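Side-chain contacts in alpha-1,3-glucanase (Paenibacillus glycanilyticus, PDB 6K0P), which probably hydrolyses alpha-1,3-linked glucan as a glycoside hydrolase of family 87, here with nigerose units bound to its catalytic domain: residues L135-Q140 with I325-A330; I278-G283 with T352-F357. The protein carries 1 engineered substitution. One frame throughout, in Å; residues are numbered along the deposited sequence.

Interaction 1: L135-Q140 with I325-A330; sequences LYEDAQ and IKNTFA. With GLC (alpha-D-glucopyranose), chain D.
The amide of Asn327 meets the face of the Asp138 carboxylate with its edge. Its ND2 donates to Asp138 OD2 over 3.0 Å in a nearly straight bond (162° at the hydrogen). The acceptor lies in the amide plane, whereas the donor stands 78° out of the plane of the carboxylate; the two flat groups are themselves almost perpendicular. Glu137 comes in from another side: its OE1 lies 3.2 Å from Asn327 CB and close to the amide carbon CG as well, a packing contact and not a hydrogen bond. A bend at chi2 (-69°) folds the Glu137 chain so that its other oxygen, OE2, accepts from the backbone N of Asp138 at 2.8 Å, coupling the two neighbouring acids, while OE1 takes a bond from His305.

Lys326 crosses Asp138 at about a right angle, and its NZ stops 4.4 Å from Asp138 OD2, too far for a salt bridge. A water closes this gap, donating to Asp138 OD2 at 2.7 Å and accepting from Lys326 NZ at 2.8 Å as well as from Gln140 NE2. A second water donates to both Asp138 OD1 and Asn327 OD1. Further along strand 137-143, the carbonyl O of Gln140 receives the O6 hydroxyl of a bound glucose at 2.8 Å.

The contact joins the N-terminal beta-sandwich domain to the parallel beta-helix at the end of strand 319-326. Around it, Arg350 forms a salt bridge with Asp138, Glu171 does so with Lys326, and Glu304 accepts a second bond from Asn327 ND2. The buried acids of the N-terminal domain are thus met by Arg350, Asn327, His305 and, through water, Lys326 of the beta-helix, an arrangement that would probably favour the ionised form of Asp138 and make the interface specific through directed polar bonds more than through greasy packing.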
ATOM      1  N   LEU A 135     -12.865  -2.069   7.142  1.00  9.78           N
ATOM      2  CA  LEU A 135     -13.991  -2.991   7.090  1.00  9.37           C
ATOM      3  C   LEU A 135     -13.817  -4.106   6.071  1.00  9.74           C
ATOM      4  O   LEU A 135     -14.487  -5.136   6.194  1.00 11.02           O
ATOM      5  CB  LEU A 135     -15.261  -2.213   6.739  1.00 11.79           C
ATOM      6  CG  LEU A 135     -15.569  -1.016   7.640  1.00 10.16           C
ATOM      7  CD1 LEU A 135     -16.658  -0.157   7.006  1.00 11.18           C
ATOM      8  CD2 LEU A 135     -16.013  -1.507   9.008  1.00 13.69           C
ATOM      9  N   TYR A 136     -12.956  -3.920   5.073  1.00 10.23           N
ATOM     10  CA  TYR A 136     -12.800  -4.876   3.983  1.00  9.46           C
ATOM     11  C   TYR A 136     -11.690  -5.881   4.266  1.00  9.58           C
ATOM     12  O   TYR A 136     -10.727  -5.595   4.980  1.00 11.62           O
ATOM     13  CB  TYR A 136     -12.541  -4.142   2.656  1.00  9.72           C
ATOM     14  CG  TYR A 136     -13.822  -3.564   2.112  1.00  8.77           C
ATOM     15  CD1 TYR A 136     -14.658  -4.335   1.319  1.00 10.08           C
ATOM     16  CD2 TYR A 136     -14.236  -2.281   2.449  1.00  8.88           C
ATOM     17  CE1 TYR A 136     -15.872  -3.847   0.862  1.00  9.42           C
ATOM     18  CE2 TYR A 136     -15.445  -1.776   1.979  1.00 10.12           C
ATOM     19  CZ  TYR A 136     -16.254  -2.566   1.187  1.00 10.57           C
ATOM     20  OH  TYR A 136     -17.459  -2.089   0.717  1.00 11.25           O
ATOM     21  N   GLU A 137     -11.857  -7.077   3.714  1.00  9.09           N
ATOM     22  CA  GLU A 137     -10.813  -8.091   3.736  1.00  9.45           C
ATOM     23  C   GLU A 137     -10.971  -8.965   2.499  1.00  9.88           C
ATOM     24  O   GLU A 137     -11.836  -8.725   1.648  1.00  9.73           O
ATOM     25  CB  GLU A 137     -10.820  -8.883   5.049  1.00  9.63           C
ATOM     26  CG  GLU A 137      -9.614  -8.591   5.950  1.00  9.44           C
ATOM     27  CD  GLU A 137      -8.311  -9.116   5.379  1.00 10.02           C
ATOM     28  OE1 GLU A 137      -7.239  -8.586   5.734  1.00  9.91           O
ATOM     29  OE2 GLU A 137      -8.355 -10.086   4.591  1.00 10.62           O
ATOM     30  N   ASP A 138     -10.114  -9.979   2.384  1.00  9.32           N
ATOM     31  CA  ASP A 138      -9.975 -10.708   1.131  1.00  8.56           C
ATOM     32  C   ASP A 138     -10.218 -12.195   1.332  1.00 10.03           C
ATOM     33  O   ASP A 138      -9.910 -12.763   2.386  1.00 11.93           O
ATOM     34  CB  ASP A 138      -8.563 -10.563   0.552  1.00  8.08           C
ATOM     35  CG  ASP A 138      -8.241  -9.157   0.084  1.00  9.66           C
ATOM     36  OD1 ASP A 138      -9.124  -8.260   0.106  1.00  9.96           O
ATOM     37  OD2 ASP A 138      -7.068  -8.958  -0.310  1.00 10.01           O
ATOM     38  N   ALA A 139     -10.741 -12.830   0.286  1.00  8.54           N
ATOM     39  CA  ALA A 139     -10.853 -14.283   0.230  1.00  8.65           C
ATOM     40  C   ALA A 139     -10.174 -14.774  -1.040  1.00  9.69           C
ATOM     41  O   ALA A 139     -10.354 -14.192  -2.115  1.00 10.75           O
ATOM     42  CB  ALA A 139     -12.324 -14.713   0.221  1.00  9.80           C
ATOM     43  N   GLN A 140      -9.396 -15.849  -0.918  1.00  9.12           N
ATOM     44  CA  GLN A 140      -8.601 -16.389  -2.017  1.00 10.22           C
ATOM     45  C   GLN A 140      -9.125 -17.766  -2.407  1.00  9.17           C
ATOM     46  O   GLN A 140      -9.417 -18.595  -1.539  1.00 11.07           O
ATOM     47  CB  GLN A 140      -7.125 -16.521  -1.605  1.00 10.75           C
ATOM     48  CG  GLN A 140      -6.454 -15.219  -1.154  1.00 10.32           C
ATOM     49  CD  GLN A 140      -6.827 -14.799   0.262  1.00  9.74           C
ATOM     50  OE1 GLN A 140      -7.129 -15.634   1.112  1.00 11.89           O
ATOM     51  NE2 GLN A 140      -6.833 -13.492   0.506  1.00 10.19           N
ATOM     52  N   ILE A 325       1.941  -6.981  -1.398  1.00  9.76           N
ATOM     53  CA  ILE A 325       1.871  -6.643   0.017  1.00  9.25           C
ATOM     54  C   ILE A 325       0.430  -6.239   0.274  1.00 10.48           C
ATOM     55  O   ILE A 325      -0.003  -5.181  -0.187  1.00 10.88           O
ATOM     56  CB  ILE A 325       2.808  -5.482   0.359  1.00 10.51           C
ATOM     57  CG1 ILE A 325       4.225  -5.779  -0.129  1.00 11.94           C
ATOM     58  CG2 ILE A 325       2.772  -5.196   1.857  1.00 12.96           C
ATOM     59  CD1 ILE A 325       5.089  -4.533  -0.214  1.00 17.78           C
ATOM     60  N   LYS A 326      -0.323  -7.066   0.989  1.00  9.11           N
ATOM     61  CA  LYS A 326      -1.743  -6.785   1.151  1.00 10.08           C
ATOM     62  C   LYS A 326      -2.171  -6.898   2.603  1.00 10.63           C
ATOM     63  O   LYS A 326      -1.738  -7.800   3.326  1.00 10.65           O
ATOM     64  CB  LYS A 326      -2.609  -7.698   0.269  1.00 10.60           C
ATOM     65  CG  LYS A 326      -2.514  -7.380  -1.231  1.00 12.79           C
ATOM     66  CD  LYS A 326      -3.549  -8.175  -2.044  1.00 12.68           C
ATOM     67  CE  LYS A 326      -2.979  -9.485  -2.541  1.00 12.43           C
ATOM     68  NZ  LYS A 326      -4.050 -10.308  -3.178  1.00 10.36           N
ATOM     69  N   ASN A 327      -3.029  -5.965   3.027  1.00  9.12           N
ATOM     70  CA  ASN A 327      -3.718  -6.068   4.305  1.00 10.01           C
ATOM     71  C   ASN A 327      -2.724  -6.179   5.463  1.00 10.41           C
ATOM     72  O   ASN A 327      -2.744  -7.117   6.261  1.00 10.29           O
ATOM     73  CB  ASN A 327      -4.747  -7.206   4.265  1.00  9.24           C
ATOM     74  CG  ASN A 327      -5.586  -7.163   3.004  1.00  9.77           C
ATOM     75  OD1 ASN A 327      -6.146  -6.117   2.661  1.00 10.13           O
ATOM     76  ND2 ASN A 327      -5.635  -8.280   2.276  1.00 10.02           N
ATOM     77  N   THR A 328      -1.830  -5.198   5.524  1.00  8.99           N
ATOM     78  CA  THR A 328      -0.883  -5.086   6.628  1.00  9.34           C
ATOM     79  C   THR A 328      -1.363  -4.034   7.620  1.00  9.86           C
ATOM     80  O   THR A 328      -2.245  -3.215   7.335  1.00 10.16           O
ATOM     81  CB  THR A 328       0.530  -4.727   6.144  1.00 10.71           C
ATOM     82  OG1 THR A 328       0.512  -3.446   5.498  1.00 10.68           O
ATOM     83  CG2 THR A 328       1.060  -5.765   5.154  1.00 10.79           C
ATOM     84  N   PHE A 329      -0.764  -4.054   8.805  1.00  9.72           N
ATOM     85  CA  PHE A 329      -1.231  -3.172   9.865  1.00 10.78           C
ATOM     86  C   PHE A 329      -0.429  -1.891  10.005  1.00 11.38           C
ATOM     87  O   PHE A 329      -0.863  -0.986  10.727  1.00 12.58           O
ATOM     88  CB  PHE A 329      -1.398  -3.950  11.175  1.00 11.09           C
ATOM     89  CG  PHE A 329      -2.529  -4.926  11.095  1.00  9.72           C
ATOM     90  CD1 PHE A 329      -3.823  -4.527  11.403  1.00 11.13           C
ATOM     91  CD2 PHE A 329      -2.324  -6.200  10.594  1.00 10.36           C
ATOM     92  CE1 PHE A 329      -4.883  -5.404  11.269  1.00 12.23           C
ATOM     93  CE2 PHE A 329      -3.385  -7.087  10.455  1.00 11.79           C
ATOM     94  CZ  PHE A 329      -4.662  -6.682  10.794  1.00 11.44           C
ATOM     95  N   ALA A 330       0.692  -1.778   9.297  1.00 10.91           N
ATOM     96  CA  ALA A 330       1.403  -0.516   9.162  1.00 10.31           C
ATOM     97  C   ALA A 330       2.010  -0.439   7.766  1.00 10.50           C
ATOM     98  O   ALA A 330       1.430  -0.970   6.813  1.00 10.33           O
ATOM     99  CB  ALA A 330       2.449  -0.337  10.269  1.00 10.84           C
TER
HETATM  100  C1  GLC D   1      -5.711 -21.272   3.557  1.00 23.91           C
HETATM  101  C2  GLC D   1      -6.415 -20.463   4.627  1.00 24.29           C
HETATM  102  C3  GLC D   1      -7.920 -20.245   4.419  1.00 21.51           C
HETATM  103  C4  GLC D   1      -8.155 -19.921   2.979  1.00 21.82           C
HETATM  104  C5  GLC D   1      -7.635 -21.065   2.161  1.00 21.95           C
HETATM  105  C6  GLC D   1      -7.957 -20.922   0.680  1.00 20.77           C
HETATM  106  O1  GLC D   1      -5.915 -22.586   3.785  1.00 21.72           O
HETATM  107  O2  GLC D   1      -6.131 -21.033   5.878  1.00 23.33           O
HETATM  108  O3  GLC D   1      -8.292 -19.059   5.067  1.00 19.87           O
HETATM  109  O4  GLC D   1      -9.531 -19.790   2.768  1.00 19.15           O
HETATM  110  O5  GLC D   1      -6.246 -20.999   2.283  1.00 23.97           O
HETATM  111  O6  GLC D   1      -7.455 -19.746   0.094  1.00 20.69           O
HETATM  112  O   HOH W   1      -7.711  -5.908   0.320  1.00  8.83           O
HETATM  113  O   HOH W   2      -5.538 -11.139  -0.930  1.00 10.48           O

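Interaction 2: I278-G283 with T352-F357; sequences INRVDG and TGDDSF. With GLC (alpha-D-glucopyranose), chain B.
The guanidinium of Arg280 presents its edge to the Asp354 carboxylate: NH1 donates to OD2 at 2.8 Å, within a salt bridge and through the anti lone pair of that oxygen. Although the acceptor lies near the guanidinium plane, the two flat groups stand 78° apart, so this is a single-point grip and not a paired, coplanar one. On other parts of the same edge, NE bonds to the syn lone pair of Asp282 OD1 at 2.9 Å, and NH2 reaches the ring oxygen O5 of a bound glucose at 3.1 Å. That sugar returns a bond from its O6 to Asp282 OD1.

An extended chain, with CG anti to the backbone N (chi1 -179°), carries the guanidinium across to Asp354. A water accepting from Arg280 NH1 and donating to Gly353 O adds a second bridge between the loops. Behind these groups, Asp354 OD1 accepts from the backbone N of Asp355, and Tyr122 OH bonds to Asp282 OD2. N-H groups directed at two acids, a sugar and a water leave the guanidinium little freedom to rotate; the salt-bridge network joins two beta-helix loops, consistent with holding Arg280 and Asp282 ready for the sugar.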
ATOM      1  N   ILE A 278      -3.735  -9.133  14.032  1.00 10.53           N
ATOM      2  CA  ILE A 278      -5.080  -8.587  13.931  1.00 11.85           C
ATOM      3  C   ILE A 278      -5.125  -7.119  14.302  1.00 14.00           C
ATOM      4  O   ILE A 278      -6.202  -6.515  14.280  1.00 13.92           O
ATOM      5  CB  ILE A 278      -6.096  -9.404  14.751  1.00 13.19           C
ATOM      6  CG1 ILE A 278      -5.679  -9.447  16.224  1.00 14.34           C
ATOM      7  CG2 ILE A 278      -6.208 -10.811  14.167  1.00 13.27           C
ATOM      8  CD1 ILE A 278      -6.730 -10.070  17.135  1.00 17.52           C
ATOM      9  N   ASN A 279      -3.988  -6.537  14.660  1.00 11.88           N
ATOM     10  CA  ASN A 279      -3.874  -5.106  14.890  1.00 12.32           C
ATOM     11  C   ASN A 279      -2.402  -4.742  14.786  1.00 12.28           C
ATOM     12  O   ASN A 279      -1.526  -5.612  14.737  1.00 12.87           O
ATOM     13  CB  ASN A 279      -4.462  -4.685  16.252  1.00 12.07           C
ATOM     14  CG  ASN A 279      -3.808  -5.404  17.415  1.00 13.72           C
ATOM     15  OD1 ASN A 279      -4.255  -6.477  17.824  1.00 16.37           O
ATOM     16  ND2 ASN A 279      -2.733  -4.825  17.945  1.00 15.19           N
ATOM     17  N   ARG A 280      -2.145  -3.442  14.752  1.00 12.37           N
ATOM     18  CA  ARG A 280      -0.788  -2.930  14.667  1.00 11.80           C
ATOM     19  C   ARG A 280      -0.105  -3.034  16.021  1.00 12.49           C
ATOM     20  O   ARG A 280      -0.721  -2.779  17.065  1.00 13.31           O
ATOM     21  CB  ARG A 280      -0.840  -1.467  14.230  1.00 13.35           C
ATOM     22  CG  ARG A 280       0.504  -0.795  14.076  1.00 11.89           C
ATOM     23  CD  ARG A 280       0.312   0.600  13.496  1.00 11.76           C
ATOM     24  NE  ARG A 280       1.577   1.315  13.402  1.00 11.99           N
ATOM     25  CZ  ARG A 280       1.770   2.396  12.655  1.00 10.94           C
ATOM     26  NH1 ARG A 280       0.778   2.888  11.930  1.00 11.01           N
ATOM     27  NH2 ARG A 280       2.962   2.985  12.621  1.00 13.96           N
ATOM     28  N   VAL A 281       1.172  -3.413  15.990  1.00 12.50           N
ATOM     29  CA  VAL A 281       2.062  -3.372  17.145  1.00 11.82           C
ATOM     30  C   VAL A 281       3.368  -2.762  16.664  1.00 13.31           C
ATOM     31  O   VAL A 281       3.890  -3.161  15.618  1.00 14.42           O
ATOM     32  CB  VAL A 281       2.308  -4.782  17.720  1.00 13.45           C
ATOM     33  CG1 VAL A 281       3.152  -4.704  19.002  1.00 15.01           C
ATOM     34  CG2 VAL A 281       0.982  -5.498  17.990  1.00 14.47           C
ATOM     35  N   ASP A 282       3.891  -1.789  17.404  1.00 15.01           N
ATOM     36  CA  ASP A 282       5.080  -1.067  16.976  1.00 13.36           C
ATOM     37  C   ASP A 282       6.311  -1.671  17.642  1.00 14.43           C
ATOM     38  O   ASP A 282       6.458  -1.607  18.873  1.00 16.55           O
ATOM     39  CB  ASP A 282       4.971   0.427  17.280  1.00 14.60           C
ATOM     40  CG  ASP A 282       3.884   1.110  16.469  1.00 16.40           C
ATOM     41  OD1 ASP A 282       3.547   0.625  15.371  1.00 15.73           O
ATOM     42  OD2 ASP A 282       3.374   2.145  16.931  1.00 16.20           O
ATOM     43  N   GLY A 283       7.191  -2.233  16.824  1.00 13.74           N
ATOM     44  CA  GLY A 283       8.361  -2.939  17.284  1.00 14.60           C
ATOM     45  C   GLY A 283       8.481  -4.247  16.536  1.00 14.86           C
ATOM     46  O   GLY A 283       9.174  -4.348  15.523  1.00 15.50           O
ATOM     47  N   THR A 352      -2.444  -1.449   2.973  1.00  8.56           N
ATOM     48  CA  THR A 352      -1.474  -1.232   4.043  1.00 10.35           C
ATOM     49  C   THR A 352      -2.088  -0.377   5.154  1.00 10.71           C
ATOM     50  O   THR A 352      -3.129   0.269   4.974  1.00 10.38           O
ATOM     51  CB  THR A 352      -0.172  -0.615   3.526  1.00  9.94           C
ATOM     52  OG1 THR A 352      -0.414   0.710   3.039  1.00  9.86           O
ATOM     53  CG2 THR A 352       0.443  -1.470   2.414  1.00 10.05           C
ATOM     54  N   GLY A 353      -1.445  -0.399   6.324  1.00  9.01           N
ATOM     55  CA  GLY A 353      -1.977   0.275   7.497  1.00  9.82           C
ATOM     56  C   GLY A 353      -1.237   1.554   7.850  1.00 10.15           C
ATOM     57  O   GLY A 353      -1.518   2.202   8.867  1.00 11.00           O
ATOM     58  N   ASP A 354      -0.260   1.898   7.020  1.00  9.64           N
ATOM     59  CA  ASP A 354       0.479   3.161   7.064  1.00  9.91           C
ATOM     60  C   ASP A 354       1.078   3.322   5.668  1.00  9.50           C
ATOM     61  O   ASP A 354       0.686   2.600   4.742  1.00 10.22           O
ATOM     62  CB  ASP A 354       1.503   3.144   8.205  1.00 11.07           C
ATOM     63  CG  ASP A 354       1.787   4.529   8.771  1.00 12.41           C
ATOM     64  OD1 ASP A 354       2.299   5.402   8.033  1.00 13.82           O
ATOM     65  OD2 ASP A 354       1.512   4.748   9.969  1.00 15.23           O
ATOM     66  N   ASP A 355       2.018   4.263   5.502  1.00 10.62           N
ATOM     67  CA  ASP A 355       2.600   4.548   4.188  1.00  9.68           C
ATOM     68  C   ASP A 355       2.912   3.248   3.455  1.00 10.71           C
ATOM     69  O   ASP A 355       3.642   2.398   3.968  1.00 10.82           O
ATOM     70  CB  ASP A 355       3.910   5.330   4.356  1.00 10.59           C
ATOM     71  CG  ASP A 355       3.720   6.741   4.890  1.00 11.13           C
ATOM     72  OD1 ASP A 355       2.690   7.395   4.618  1.00 10.64           O
ATOM     73  OD2 ASP A 355       4.660   7.209   5.574  1.00 12.97           O
ATOM     74  N   SER A 356       2.373   3.077   2.247  1.00 10.26           N
ATOM     75  CA  SER A 356       2.557   1.784   1.581  1.00  8.84           C
ATOM     76  C   SER A 356       4.015   1.572   1.195  1.00 10.44           C
ATOM     77  O   SER A 356       4.606   0.529   1.506  1.00 10.93           O
ATOM     78  CB  SER A 356       1.669   1.665   0.349  1.00  9.70           C
ATOM     79  OG  SER A 356       0.291   1.735   0.698  1.00 10.63           O
ATOM     80  N   PHE A 357       4.611   2.554   0.519  1.00  8.95           N
ATOM     81  CA  PHE A 357       6.024   2.537   0.153  1.00 10.81           C
ATOM     82  C   PHE A 357       6.611   3.841   0.654  1.00  9.05           C
ATOM     83  O   PHE A 357       6.116   4.915   0.298  1.00 10.66           O
ATOM     84  CB  PHE A 357       6.190   2.439  -1.366  1.00 10.38           C
ATOM     85  CG  PHE A 357       5.651   1.166  -1.954  1.00 10.83           C
ATOM     86  CD1 PHE A 357       6.382  -0.012  -1.889  1.00 10.77           C
ATOM     87  CD2 PHE A 357       4.412   1.150  -2.563  1.00 10.54           C
ATOM     88  CE1 PHE A 357       5.883  -1.193  -2.436  1.00 10.84           C
ATOM     89  CE2 PHE A 357       3.906  -0.026  -3.104  1.00 10.76           C
ATOM     90  CZ  PHE A 357       4.642  -1.195  -3.037  1.00 10.50           C
TER
HETATM   91  C1  GLC B   1       6.348   3.290  14.165  1.00 26.23           C
HETATM   92  C2  GLC B   1       7.664   2.943  14.832  1.00 19.72           C
HETATM   93  C3  GLC B   1       8.478   2.065  13.909  1.00 19.04           C
HETATM   94  C4  GLC B   1       7.665   0.852  13.475  1.00 17.66           C
HETATM   95  C5  GLC B   1       6.402   1.314  12.801  1.00 16.35           C
HETATM   96  C6  GLC B   1       5.452   0.171  12.475  1.00 15.30           C
HETATM   97  O1  GLC B   1       6.667   4.133  13.111  1.00 42.68           O
HETATM   98  O2  GLC B   1       8.318   4.173  15.161  1.00 19.52           O
HETATM   99  O3  GLC B   1       9.554   1.538  14.664  1.00 19.46           O
HETATM  100  O4  GLC B   1       8.380   0.052  12.569  1.00 16.58           O
HETATM  101  O5  GLC B   1       5.707   2.150  13.673  1.00 16.93           O
HETATM  102  O6  GLC B   1       5.119  -0.648  13.560  1.00 15.01           O
HETATM  103  O   HOH W   3      -1.982   2.151  11.621  1.00 14.41           O

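Overall arrangement
Followed from the N terminus, the chain passes through 135-140 in the first domain, then enters the beta-helix and reaches 278-283, 325-330 and 352-357 in turn. Interaction 1 closes a loop of 184 intervening residues and spans two domains; interaction 2 closes a shorter one of 68 between loops of the beta-helix. Their segments alternate, so the closures cross and neither nests in the other. With centres about 11 Å apart, the contacts also touch: Ala330 O probably accepts a hydrogen bond from Gly353 N at 3.0 Å, and Phe329 O packs on Arg280 CD. The domain interface is thereby continuous with the wall of a sugar-binding pocket.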